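Local coordinates for INRS (Synechocystis sp., PDB 5FMN), which senses nickel and, as a metal-responsive regulator of the CsoR-like family, probably represses transcription by binding DNA, at residues 83-88 against 93-98. Residues are numbered along the deposited sequence; the frame is centred on the assembly and turned at random.
Sequences ITRAAA and EQELAE
R85 holds the E95 carboxylate in a bidentate, side-on salt bridge, NE on OE2 and NH2 on OE1. R85 NE donates to OE2 of E95 over 3.0 Å, and its acceptor sits almost in the guanidinium plane; the shorter bond runs 2.7 Å from R85 NH2 to E95 OE1, more bent and tilted from that plane. Both oxygens are met on their syn sides, but the donors stand off the carboxylate plane, NE more than NH2, and the two planar groups are twisted 56° apart. The side chains meet nearly perpendicular, and the aliphatic part of R85 also lies against the carboxylate, CG coming within 3.6 Å of OE2 of E95. A bend at chi3 (51°) turns the NE edge of the arginine to the acid. The pairing ties the C-terminal end of the long helix 53-89 to helix 92-106, which folds back antiparallel after a short linker, in the all-helical metal-sensitive repressor domain carried by this C-terminal part of the protein. The axes of segments 83-88 and 93-98 approach to 9.2 Å, close enough for CG of E95 to rest 4.0 Å from CB of the small A86. E98, one turn further along, adds a long, weaker salt bridge, its OE1 4.0 Å from R85 NH2, and probably helps stabilise the arginine's charge. Both glutamates also touch C82, while I83 and A86 pack on E95 and I83 of a second subunit, respectively.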
loop_
_atom_site.group_PDB
_atom_site.type_symbol
_atom_site.label_atom_id
_atom_site.label_comp_id
_atom_site.label_asym_id
_atom_site.label_seq_id
_atom_site.Cartn_x
_atom_site.Cartn_y
_atom_site.Cartn_z
ATOM N N ILE B 83 10.306 21.661 -10.448
ATOM C CA ILE B 83 10.274 21.849 -11.896
ATOM C C ILE B 83 10.354 23.326 -12.315
ATOM O O ILE B 83 10.982 23.655 -13.343
ATOM C CB ILE B 83 9.071 21.139 -12.552
ATOM C CG1 ILE B 83 9.335 20.982 -14.057
ATOM C CG2 ILE B 83 7.792 21.918 -12.328
ATOM C CD1 ILE B 83 8.191 20.366 -14.837
ATOM N N THR B 84 9.736 24.205 -11.525
ATOM C CA THR B 84 9.853 25.655 -11.726
ATOM C C THR B 84 11.317 26.153 -11.587
ATOM O O THR B 84 11.828 26.865 -12.443
ATOM C CB THR B 84 8.945 26.429 -10.739
ATOM O OG1 THR B 84 7.558 26.117 -10.989
ATOM C CG2 THR B 84 9.162 27.907 -10.875
ATOM N N ARG B 85 11.985 25.743 -10.521
ATOM C CA ARG B 85 13.392 26.101 -10.280
ATOM C C ARG B 85 14.349 25.556 -11.360
ATOM O O ARG B 85 15.331 26.211 -11.707
ATOM C CB ARG B 85 13.801 25.606 -8.899
ATOM C CG ARG B 85 14.993 26.304 -8.268
ATOM C CD ARG B 85 14.989 26.146 -6.742
ATOM N NE ARG B 85 14.831 24.744 -6.334
ATOM C CZ ARG B 85 13.849 24.254 -5.569
ATOM N NH1 ARG B 85 12.949 25.047 -5.014
ATOM N NH2 ARG B 85 13.770 22.947 -5.355
ATOM N N ALA B 86 14.036 24.382 -11.906
ATOM C CA ALA B 86 14.739 23.813 -13.058
ATOM C C ALA B 86 14.635 24.633 -14.336
ATOM O O ALA B 86 15.643 24.870 -15.012
ATOM C CB ALA B 86 14.245 22.384 -13.334
ATOM N N ALA B 87 13.430 25.041 -14.689
ATOM C CA ALA B 87 13.251 25.966 -15.811
ATOM C C ALA B 87 13.985 27.287 -15.594
ATOM O O ALA B 87 14.649 27.772 -16.516
ATOM C CB ALA B 87 11.783 26.206 -16.072
ATOM N N ALA B 88 13.937 27.813 -14.368
ATOM C CA ALA B 88 14.430 29.163 -14.067
ATOM C C ALA B 88 15.939 29.225 -14.030
ATOM O O ALA B 88 16.565 30.196 -14.510
ATOM C CB ALA B 88 13.873 29.648 -12.736
ATOM N N GLU B 93 20.023 18.227 -12.262
ATOM C CA GLU B 93 20.483 17.124 -11.376
ATOM C C GLU B 93 20.013 17.340 -9.936
ATOM O O GLU B 93 19.462 16.438 -9.313
ATOM C CB GLU B 93 22.026 16.958 -11.373
ATOM C CG GLU B 93 22.821 17.495 -12.573
ATOM C CD GLU B 93 22.573 16.715 -13.854
ATOM O OE1 GLU B 93 21.716 15.788 -13.854
ATOM O OE2 GLU B 93 23.251 17.035 -14.860
ATOM N N GLN B 94 20.245 18.550 -9.441
ATOM C CA GLN B 94 19.863 18.971 -8.084
ATOM C C GLN B 94 18.360 18.807 -7.887
ATOM O O GLN B 94 17.890 18.310 -6.836
ATOM C CB GLN B 94 20.220 20.469 -7.824
ATOM C CG GLN B 94 21.055 20.739 -6.558
ATOM C CD GLN B 94 22.117 21.827 -6.768
ATOM O OE1 GLN B 94 23.109 21.625 -7.485
ATOM N NE2 GLN B 94 21.914 22.984 -6.135
ATOM N N GLU B 95 17.610 19.270 -8.886
ATOM C CA GLU B 95 16.155 19.298 -8.798
ATOM C C GLU B 95 15.520 17.937 -8.906
ATOM O O GLU B 95 14.620 17.610 -8.123
ATOM C CB GLU B 95 15.559 20.196 -9.854
ATOM C CG GLU B 95 15.919 21.672 -9.723
ATOM C CD GLU B 95 15.875 22.224 -8.317
ATOM O OE1 GLU B 95 14.996 21.842 -7.533
ATOM O OE2 GLU B 95 16.691 23.117 -8.025
ATOM N N LEU B 96 16.036 17.110 -9.806
ATOM C CA LEU B 96 15.667 15.691 -9.802
ATOM C C LEU B 96 15.894 15.022 -8.440
ATOM O O LEU B 96 15.084 14.228 -7.993
ATOM C CB LEU B 96 16.447 14.913 -10.862
ATOM C CG LEU B 96 15.983 15.056 -12.305
ATOM C CD1 LEU B 96 16.733 14.020 -13.136
ATOM C CD2 LEU B 96 14.472 14.916 -12.460
ATOM N N ALA B 97 17.031 15.303 -7.828
ATOM C CA ALA B 97 17.418 14.606 -6.618
ATOM C C ALA B 97 16.533 15.080 -5.463
ATOM O O ALA B 97 16.237 14.309 -4.579
ATOM C CB ALA B 97 18.898 14.853 -6.310
ATOM N N GLU B 98 16.143 16.357 -5.475
ATOM C CA GLU B 98 15.155 16.886 -4.534
ATOM C C GLU B 98 13.788 16.223 -4.663
ATOM O O GLU B 98 13.076 16.007 -3.676
ATOM C CB GLU B 98 14.952 18.382 -4.780
ATOM C CG GLU B 98 15.904 19.257 -3.998
ATOM C CD GLU B 98 15.382 19.530 -2.616
ATOM O OE1 GLU B 98 14.386 20.276 -2.494
ATOM O OE2 GLU B 98 15.922 18.930 -1.665
#